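Long-range contacts in IPT/TIG domain-containing protein (PDB 3TC9), which is of uncharacterised function but probably serves as an auxiliary nutrient-binding protein, joining an immunoglobulin-like domain to a six-bladed beta-propeller: residues 151-156 with 184-189; 193-198 with 208-213. All coordinates share one frame; numbering follows the deposited sequence.

Interaction 1: 151-156 with 184-189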
ATOM      1  N   HIS B 151     -14.112   1.379 -17.595  1.00 41.16           N
ATOM      2  CA  HIS B 151     -15.544   1.629 -17.687  1.00 40.84           C
ATOM      3  C   HIS B 151     -16.156   1.791 -16.302  1.00 42.66           C
ATOM      4  O   HIS B 151     -16.213   0.848 -15.514  1.00 39.33           O
ATOM      5  CB  HIS B 151     -16.236   0.504 -18.484  1.00 43.28           C
ATOM      6  CG  HIS B 151     -15.881   0.513 -19.943  1.00 48.06           C
ATOM      7  ND1 HIS B 151     -16.359  -0.457 -20.812  1.00 51.15           N
ATOM      8  CD2 HIS B 151     -15.110   1.378 -20.643  1.00 49.44           C
ATOM      9  CE1 HIS B 151     -15.889  -0.132 -22.000  1.00 50.93           C
ATOM     10  NE2 HIS B 151     -15.110   0.948 -21.942  1.00 50.37           N
ATOM     11  N   LEU B 152     -16.585   3.017 -16.002  1.00 40.89           N
ATOM     12  CA  LEU B 152     -17.224   3.366 -14.741  1.00 39.24           C
ATOM     13  C   LEU B 152     -18.706   3.651 -15.012  1.00 44.77           C
ATOM     14  O   LEU B 152     -19.037   4.606 -15.715  1.00 44.90           O
ATOM     15  CB  LEU B 152     -16.512   4.572 -14.084  1.00 37.86           C
ATOM     16  CG  LEU B 152     -17.148   5.152 -12.789  1.00 39.54           C
ATOM     17  CD1 LEU B 152     -17.232   4.092 -11.682  1.00 38.62           C
ATOM     18  CD2 LEU B 152     -16.388   6.368 -12.337  1.00 38.59           C
ATOM     19  N   TYR B 153     -19.590   2.815 -14.464  1.00 41.99           N
ATOM     20  CA  TYR B 153     -21.030   2.989 -14.640  1.00 41.77           C
ATOM     21  C   TYR B 153     -21.627   3.748 -13.468  1.00 43.70           C
ATOM     22  O   TYR B 153     -21.110   3.681 -12.337  1.00 41.52           O
ATOM     23  CB  TYR B 153     -21.733   1.629 -14.815  1.00 43.78           C
ATOM     24  CG  TYR B 153     -21.411   0.973 -16.139  1.00 45.83           C
ATOM     25  CD1 TYR B 153     -22.150   1.264 -17.280  1.00 47.74           C
ATOM     26  CD2 TYR B 153     -20.335   0.099 -16.262  1.00 47.39           C
ATOM     27  CE1 TYR B 153     -21.835   0.695 -18.512  1.00 49.07           C
ATOM     28  CE2 TYR B 153     -20.026  -0.498 -17.482  1.00 50.02           C
ATOM     29  CZ  TYR B 153     -20.788  -0.205 -18.604  1.00 56.10           C
ATOM     30  OH  TYR B 153     -20.490  -0.782 -19.812  1.00 56.99           O
ATOM     31  N   LEU B 154     -22.726   4.455 -13.740  1.00 40.34           N
ATOM     32  CA  LEU B 154     -23.469   5.221 -12.741  1.00 39.42           C
ATOM     33  C   LEU B 154     -24.968   5.109 -13.018  1.00 45.15           C
ATOM     34  O   LEU B 154     -25.366   4.991 -14.176  1.00 46.96           O
ATOM     35  CB  LEU B 154     -23.013   6.708 -12.681  1.00 38.74           C
ATOM     36  CG  LEU B 154     -23.289   7.641 -13.903  1.00 45.14           C
ATOM     37  CD1 LEU B 154     -24.687   8.308 -13.823  1.00 44.77           C
ATOM     38  CD2 LEU B 154     -22.282   8.763 -13.957  1.00 47.61           C
ATOM     39  N   VAL B 155     -25.795   5.178 -11.966  1.00 39.83           N
ATOM     40  CA  VAL B 155     -27.253   5.205 -12.058  1.00 40.24           C
ATOM     41  C   VAL B 155     -27.666   6.519 -11.415  1.00 43.96           C
ATOM     42  O   VAL B 155     -26.969   6.994 -10.531  1.00 41.10           O
ATOM     43  CB  VAL B 155     -27.994   3.964 -11.482  1.00 44.21           C
ATOM     44  CG1 VAL B 155     -27.741   2.729 -12.339  1.00 45.05           C
ATOM     45  CG2 VAL B 155     -27.650   3.705 -10.017  1.00 42.65           C
ATOM     46  N   GLY B 156     -28.757   7.113 -11.882  1.00 43.52           N
ATOM     47  CA  GLY B 156     -29.157   8.435 -11.423  1.00 43.35           C
ATOM     48  C   GLY B 156     -30.595   8.627 -11.027  1.00 50.22           C
ATOM     49  O   GLY B 156     -31.140   9.705 -11.273  1.00 52.17           O
ATOM     50  N   ILE B 184     -26.453  -0.622  -8.647  1.00 44.87           N
ATOM     51  CA  ILE B 184     -25.764  -1.424  -9.650  1.00 44.93           C
ATOM     52  C   ILE B 184     -24.974  -2.479  -8.942  1.00 49.48           C
ATOM     53  O   ILE B 184     -24.186  -2.165  -8.034  1.00 47.88           O
ATOM     54  CB  ILE B 184     -24.784  -0.629 -10.579  1.00 47.25           C
ATOM     55  CG1 ILE B 184     -25.305   0.707 -11.046  1.00 47.03           C
ATOM     56  CG2 ILE B 184     -24.209  -1.499 -11.734  1.00 48.26           C
ATOM     57  CD1 ILE B 184     -24.234   1.766 -11.029  1.00 53.69           C
ATOM     58  N   CYS B 185     -25.117  -3.715  -9.395  1.00 47.77           N
ATOM     59  CA  CYS B 185     -24.251  -4.796  -8.965  1.00 48.01           C
ATOM     60  C   CYS B 185     -24.067  -5.766 -10.143  1.00 51.61           C
ATOM     61  O   CYS B 185     -24.628  -5.549 -11.225  1.00 50.30           O
ATOM     62  CB  CYS B 185     -24.704  -5.484  -7.678  1.00 48.82           C
ATOM     63  SG  CYS B 185     -26.336  -6.263  -7.755  1.00 54.25           S
ATOM     64  N   TRP B 186     -23.158  -6.718  -9.985  1.00 47.90           N
ATOM     65  CA  TRP B 186     -22.754  -7.594 -11.070  1.00 48.50           C
ATOM     66  C   TRP B 186     -22.869  -9.037 -10.681  1.00 54.13           C
ATOM     67  O   TRP B 186     -22.679  -9.383  -9.511  1.00 51.69           O
ATOM     68  CB  TRP B 186     -21.293  -7.287 -11.448  1.00 46.13           C
ATOM     69  CG  TRP B 186     -21.057  -5.850 -11.830  1.00 46.32           C
ATOM     70  CD1 TRP B 186     -20.816  -4.797 -10.990  1.00 47.78           C
ATOM     71  CD2 TRP B 186     -21.061  -5.311 -13.156  1.00 46.47           C
ATOM     72  NE1 TRP B 186     -20.667  -3.636 -11.713  1.00 46.07           N
ATOM     73  CE2 TRP B 186     -20.818  -3.921 -13.046  1.00 48.85           C
ATOM     74  CE3 TRP B 186     -21.253  -5.868 -14.429  1.00 48.83           C
ATOM     75  CZ2 TRP B 186     -20.759  -3.084 -14.164  1.00 48.06           C
ATOM     76  CZ3 TRP B 186     -21.186  -5.036 -15.532  1.00 50.37           C
ATOM     77  CH2 TRP B 186     -20.927  -3.665 -15.394  1.00 49.68           C
ATOM     78  N   THR B 187     -23.128  -9.894 -11.680  1.00 52.16           N
ATOM     79  CA  THR B 187     -23.144 -11.342 -11.502  1.00 52.32           C
ATOM     80  C   THR B 187     -21.687 -11.744 -11.307  1.00 57.59           C
ATOM     81  O   THR B 187     -20.782 -11.009 -11.740  1.00 54.85           O
ATOM     82  CB  THR B 187     -23.813 -12.029 -12.689  1.00 53.74           C
ATOM     83  OG1 THR B 187     -23.139 -11.621 -13.879  1.00 53.56           O
ATOM     84  CG2 THR B 187     -25.294 -11.718 -12.793  1.00 49.28           C
ATOM     85  N   HIS B 188     -21.447 -12.867 -10.619  1.00 57.54           N
ATOM     86  CA  HIS B 188     -20.090 -13.316 -10.323  1.00 58.29           C
ATOM     87  C   HIS B 188     -19.182 -13.352 -11.555  1.00 63.53           C
ATOM     88  O   HIS B 188     -18.016 -12.967 -11.444  1.00 61.27           O
ATOM     89  CB  HIS B 188     -20.073 -14.674  -9.611  1.00 60.38           C
ATOM     90  CG  HIS B 188     -18.716 -15.005  -9.054  1.00 64.63           C
ATOM     91  ND1 HIS B 188     -18.008 -16.108  -9.498  1.00 68.06           N
ATOM     92  CD2 HIS B 188     -17.934 -14.314  -8.181  1.00 66.23           C
ATOM     93  CE1 HIS B 188     -16.840 -16.069  -8.871  1.00 67.54           C
ATOM     94  NE2 HIS B 188     -16.736 -14.994  -8.092  1.00 66.62           N
ATOM     95  N   GLU B 189     -19.712 -13.776 -12.717  1.00 63.88           N
ATOM     96  CA  GLU B 189     -18.932 -13.862 -13.955  1.00 66.00           C
ATOM     97  C   GLU B 189     -18.868 -12.494 -14.703  1.00 69.68           C
ATOM     98  O   GLU B 189     -18.055 -12.335 -15.617  1.00 68.77           O
ATOM     99  CB  GLU B 189     -19.443 -14.991 -14.866  1.00 69.68           C
ATOM    100  CG  GLU B 189     -20.817 -14.763 -15.484  1.00 84.61           C
ATOM    101  CD  GLU B 189     -22.061 -14.855 -14.616  1.00102.73           C
ATOM    102  OE1 GLU B 189     -21.993 -15.397 -13.485  1.00 89.64           O
ATOM    103  OE2 GLU B 189     -23.119 -14.386 -15.093  1.00 95.47           O
TER

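Interaction 2: 193-198 with 208-213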
HETATM    1  N   MSE B 193     -25.202  -7.063 -15.690  1.00 58.62           N
HETATM    2  CA  MSE B 193     -25.284  -5.958 -14.755  1.00 57.08           C
HETATM    3  C   MSE B 193     -26.711  -5.932 -14.180  1.00 61.12           C
HETATM    4  O   MSE B 193     -27.688  -5.902 -14.932  1.00 62.85           O
HETATM    5  CB  MSE B 193     -24.903  -4.653 -15.474  1.00 58.80           C
HETATM    6  CG  MSE B 193     -25.354  -3.399 -14.768  1.00 64.71           C
HETATM    7 SE   MSE B 193     -24.456  -1.842 -15.439  0.75 72.04          SE
HETATM    8  CE  MSE B 193     -25.264  -1.697 -17.082  1.00 70.35           C
ATOM      9  N   ILE B 194     -26.825  -5.955 -12.856  1.00 55.59           N
ATOM     10  CA  ILE B 194     -28.118  -5.914 -12.182  1.00 55.75           C
ATOM     11  C   ILE B 194     -28.448  -4.468 -11.824  1.00 59.98           C
ATOM     12  O   ILE B 194     -27.698  -3.837 -11.076  1.00 58.84           O
ATOM     13  CB  ILE B 194     -28.192  -6.820 -10.925  1.00 58.14           C
ATOM     14  CG1 ILE B 194     -27.386  -8.164 -11.020  1.00 58.39           C
ATOM     15  CG2 ILE B 194     -29.630  -6.933 -10.386  1.00 59.37           C
ATOM     16  CD1 ILE B 194     -27.937  -9.235 -11.808  1.00 60.59           C
ATOM     17  N   ILE B 195     -29.581  -3.968 -12.334  1.00 56.38           N
ATOM     18  CA  ILE B 195     -30.082  -2.609 -12.113  1.00 55.12           C
ATOM     19  C   ILE B 195     -31.354  -2.726 -11.264  1.00 54.21           C
ATOM     20  O   ILE B 195     -32.276  -3.455 -11.632  1.00 53.46           O
ATOM     21  CB  ILE B 195     -30.305  -1.929 -13.503  1.00 59.95           C
ATOM     22  CG1 ILE B 195     -28.968  -1.660 -14.240  1.00 60.96           C
ATOM     23  CG2 ILE B 195     -31.179  -0.686 -13.455  1.00 61.60           C
ATOM     24  CD1 ILE B 195     -27.894  -0.879 -13.480  1.00 70.39           C
ATOM     25  N   THR B 196     -31.378  -2.040 -10.117  1.00 46.55           N
ATOM     26  CA  THR B 196     -32.485  -2.080  -9.157  1.00 45.94           C
ATOM     27  C   THR B 196     -33.355  -0.816  -9.241  1.00 49.76           C
ATOM     28  O   THR B 196     -32.829   0.302  -9.133  1.00 48.63           O
ATOM     29  CB  THR B 196     -31.934  -2.286  -7.750  1.00 50.67           C
ATOM     30  OG1 THR B 196     -31.198  -3.508  -7.745  1.00 50.36           O
ATOM     31  CG2 THR B 196     -33.019  -2.358  -6.710  1.00 51.39           C
ATOM     32  N   ASN B 197     -34.685  -1.008  -9.406  1.00 46.39           N
ATOM     33  CA  ASN B 197     -35.674   0.060  -9.527  1.00 47.32           C
ATOM     34  C   ASN B 197     -36.584   0.139  -8.288  1.00 54.00           C
ATOM     35  O   ASN B 197     -37.155  -0.864  -7.853  1.00 53.97           O
ATOM     36  CB  ASN B 197     -36.518  -0.122 -10.800  1.00 46.00           C
ATOM     37  CG  ASN B 197     -37.137   1.149 -11.304  1.00 59.99           C
ATOM     38  OD1 ASN B 197     -36.495   2.207 -11.404  1.00 55.45           O
ATOM     39  ND2 ASN B 197     -38.397   1.074 -11.655  1.00 54.09           N
ATOM     40  N   ASP B 198     -36.695   1.344  -7.713  1.00 52.26           N
ATOM     41  CA  ASP B 198     -37.521   1.600  -6.525  1.00 53.06           C
ATOM     42  C   ASP B 198     -38.898   2.105  -6.965  1.00 55.95           C
ATOM     43  O   ASP B 198     -39.039   3.279  -7.316  1.00 55.44           O
ATOM     44  CB  ASP B 198     -36.814   2.621  -5.587  1.00 54.17           C
ATOM     45  CG  ASP B 198     -37.366   2.767  -4.175  1.00 60.99           C
ATOM     46  OD1 ASP B 198     -38.522   2.306  -3.925  1.00 61.72           O
ATOM     47  OD2 ASP B 198     -36.669   3.383  -3.326  1.00 62.53           O
ATOM     48  N   TYR B 208     -33.607  -5.650 -12.642  1.00 53.53           N
ATOM     49  CA  TYR B 208     -33.416  -5.791 -14.078  1.00 55.70           C
ATOM     50  C   TYR B 208     -32.011  -6.275 -14.336  1.00 62.45           C
ATOM     51  O   TYR B 208     -31.103  -5.935 -13.581  1.00 60.53           O
ATOM     52  CB  TYR B 208     -33.646  -4.446 -14.806  1.00 56.51           C
ATOM     53  CG  TYR B 208     -35.058  -3.912 -14.721  1.00 58.23           C
ATOM     54  CD1 TYR B 208     -35.447  -3.076 -13.675  1.00 59.88           C
ATOM     55  CD2 TYR B 208     -35.998  -4.212 -15.702  1.00 59.49           C
ATOM     56  CE1 TYR B 208     -36.741  -2.565 -13.601  1.00 62.43           C
ATOM     57  CE2 TYR B 208     -37.295  -3.704 -15.640  1.00 60.75           C
ATOM     58  CZ  TYR B 208     -37.663  -2.883 -14.586  1.00 68.33           C
ATOM     59  OH  TYR B 208     -38.945  -2.400 -14.496  1.00 68.08           O
ATOM     60  N   ILE B 209     -31.826  -7.038 -15.415  1.00 63.05           N
ATOM     61  CA  ILE B 209     -30.525  -7.558 -15.818  1.00 63.99           C
ATOM     62  C   ILE B 209     -30.155  -6.974 -17.206  1.00 68.81           C
ATOM     63  O   ILE B 209     -30.994  -6.924 -18.108  1.00 69.85           O
ATOM     64  CB  ILE B 209     -30.517  -9.113 -15.742  1.00 68.95           C
ATOM     65  CG1 ILE B 209     -29.108  -9.686 -15.713  1.00 69.30           C
ATOM     66  CG2 ILE B 209     -31.441  -9.821 -16.753  1.00 72.38           C
ATOM     67  CD1 ILE B 209     -28.997 -11.009 -14.919  1.00 81.37           C
ATOM     68  N   LEU B 210     -28.940  -6.426 -17.321  1.00 64.54           N
ATOM     69  CA  LEU B 210     -28.420  -5.855 -18.564  1.00 64.32           C
ATOM     70  C   LEU B 210     -27.245  -6.700 -19.005  1.00 68.83           C
ATOM     71  O   LEU B 210     -26.212  -6.734 -18.338  1.00 69.17           O
ATOM     72  CB  LEU B 210     -28.020  -4.368 -18.426  1.00 63.09           C
ATOM     73  CG  LEU B 210     -29.132  -3.324 -18.280  1.00 67.42           C
ATOM     74  CD1 LEU B 210     -28.558  -1.990 -17.989  1.00 66.39           C
ATOM     75  CD2 LEU B 210     -29.928  -3.168 -19.546  1.00 71.39           C
ATOM     76  N   THR B 211     -27.435  -7.425 -20.098  1.00 65.26           N
ATOM     77  CA  THR B 211     -26.475  -8.340 -20.714  1.00 64.92           C
ATOM     78  C   THR B 211     -25.243  -7.582 -21.300  1.00 65.60           C
ATOM     79  O   THR B 211     -25.393  -6.513 -21.902  1.00 62.32           O
ATOM     80  CB  THR B 211     -27.216  -9.182 -21.774  1.00 74.64           C
ATOM     81  OG1 THR B 211     -26.275  -9.809 -22.642  1.00 82.29           O
ATOM     82  CG2 THR B 211     -28.226  -8.368 -22.593  1.00 69.95           C
ATOM     83  N   ARG B 212     -24.030  -8.161 -21.111  1.00 62.76           N
ATOM     84  CA  ARG B 212     -22.745  -7.626 -21.603  1.00 62.29           C
ATOM     85  C   ARG B 212     -22.686  -7.710 -23.142  1.00 70.24           C
ATOM     86  O   ARG B 212     -22.113  -6.829 -23.793  1.00 69.26           O
ATOM     87  CB  ARG B 212     -21.567  -8.399 -20.974  1.00 58.42           C
ATOM     88  CG  ARG B 212     -20.184  -7.926 -21.432  1.00 64.23           C
ATOM     89  CD  ARG B 212     -19.053  -8.750 -20.835  1.00 67.86           C
ATOM     90  NE  ARG B 212     -18.899  -8.516 -19.398  1.00 65.96           N
ATOM     91  CZ  ARG B 212     -18.287  -7.463 -18.870  1.00 70.50           C
ATOM     92  NH1 ARG B 212     -17.756  -6.535 -19.655  1.00 55.69           N
ATOM     93  NH2 ARG B 212     -18.209  -7.325 -17.556  1.00 57.85           N
ATOM     94  N   GLU B 213     -23.301  -8.779 -23.693  1.00 69.67           N
ATOM     95  CA  GLU B 213     -23.426  -9.117 -25.124  1.00 71.75           C
ATOM     96  C   GLU B 213     -24.036  -7.970 -25.939  1.00 77.41           C
ATOM     97  O   GLU B 213     -23.698  -7.828 -27.113  1.00 80.02           O
ATOM     98  CB  GLU B 213     -24.285 -10.387 -25.334  1.00 74.44           C
ATOM     99  CG  GLU B 213     -23.960 -11.571 -24.433  1.00 86.95           C
ATOM    100  CD  GLU B 213     -25.079 -12.568 -24.160  1.00114.97           C
ATOM    101  OE1 GLU B 213     -26.237 -12.323 -24.572  1.00107.51           O
ATOM    102  OE2 GLU B 213     -24.794 -13.592 -23.499  1.00117.08           O
TER
HETATM  103  O   HOH W   1     -39.907  -1.339 -12.257  1.00 41.14           O

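Interaction 1: 151-156 with 184-189
Tyr153 meets Trp186 as an offset edge-to-face pair, ring centroids 5.8 Å apart and planes inclined at 61°. The indole leads with the outer rim of its six-membered ring: CZ2 of Trp186 lies 3.8 Å from CD2 of Tyr153, which sits near the indole plane at its edge, while CH2 of Trp186 comes to 3.9 Å from Tyr153 CE2. CG of Tyr153 stands anti to its own carbonyl carbon (chi1 -70°), which carries the phenol ring across the space between the strands. Phe216 packs against both rings and makes the pair a three-ring cluster; on the indole's polar side NE1 hydrogen-bonds to Ser143 OG. Leu154 turns its side chain away and contributes its backbone, CA lying 3.9 Å from Ile184 CD1. The two strands belong to different sheets, 151-156 being paired with 141-145 and 159-165, and 181-186 being the first, edge strand of the next sheet. This is the face-to-face packing of successive blades in a beta-propeller, joined through apolar side chains and with the strand axes 8.7 Å apart at 137°. Val155 and Ile184 lie alongside one another, pointing opposite ways, with Val155 CG1 pressed to 3.4 Å from Ile184 CG1, closer than usual for two carbons, while Val155 CG2 reaches the same atom at 3.9 Å. With an alanine here both methyls would be gone, which would probably open a gap beside Ile184 CG1 and let the isoleucine's end turn more freely. Val155 also touches Ile195, on strand 192-197 next to 181-186 in the neighbouring sheet.

Interaction 2: 193-198 with 208-213
The Tyr208 ring receives its partners from 193-198 at its edge, near its plane: Ile195 O, and Asn197 CB at 3.7 Å from Tyr208 CE1. A water, also in the ring plane, joins the hydroxyl to the amide, accepting from Asn197 ND2 at 2.9 Å and lying 2.7 Å from Tyr208 OH. The other end of that amide, Asn197 OD1, is bonded to Lys180 N. Next to Tyr208 the strands pair as an antiparallel hairpin: Ile195 and Tyr208 exchange two N-H...O bonds, as do Met193 and Leu210, with Leu210 N 2.7 Å from Met193 O. The non-hydrogen-bonded pair between them, Ile194 and Ile209, meets through CD1 methyls 3.7 Å apart on one face of the sheet. On the other, selenomethionine Met193 runs beside Leu210; its chain bends at chi3 (72°), bringing CE to 3.4 Å from Leu210 CD1, a tight fit. Leu210 CD1 also touches Ile195 CG1 at 3.8 Å. These are the two middle strands of a four-stranded propeller blade: 181-186 flanks 192-197, and 219-224 closes the other side, Ile219 packing on Tyr208 and Leu210.

Both interactions involve one propeller blade, the first between blades and the second within one. Interaction 1 is wholly buried, a join of aromatic and aliphatic side chains between two sheets; interaction 2 rests on backbone pairing inside a single sheet, grades from buried residues to the partly exposed Tyr208 and Ile209, and includes a water held between Tyr208 and Asn197. Their centres lie about 8 Å apart, and strands 181-186 and 192-197 are sheet neighbours: Cys185 O and Ile194 N, 2.8 Å apart, probably form a hydrogen bond. Met193 packs on Ile184 and Trp186, so the face that carries Met193 and Leu210 continues into the interface between the blades.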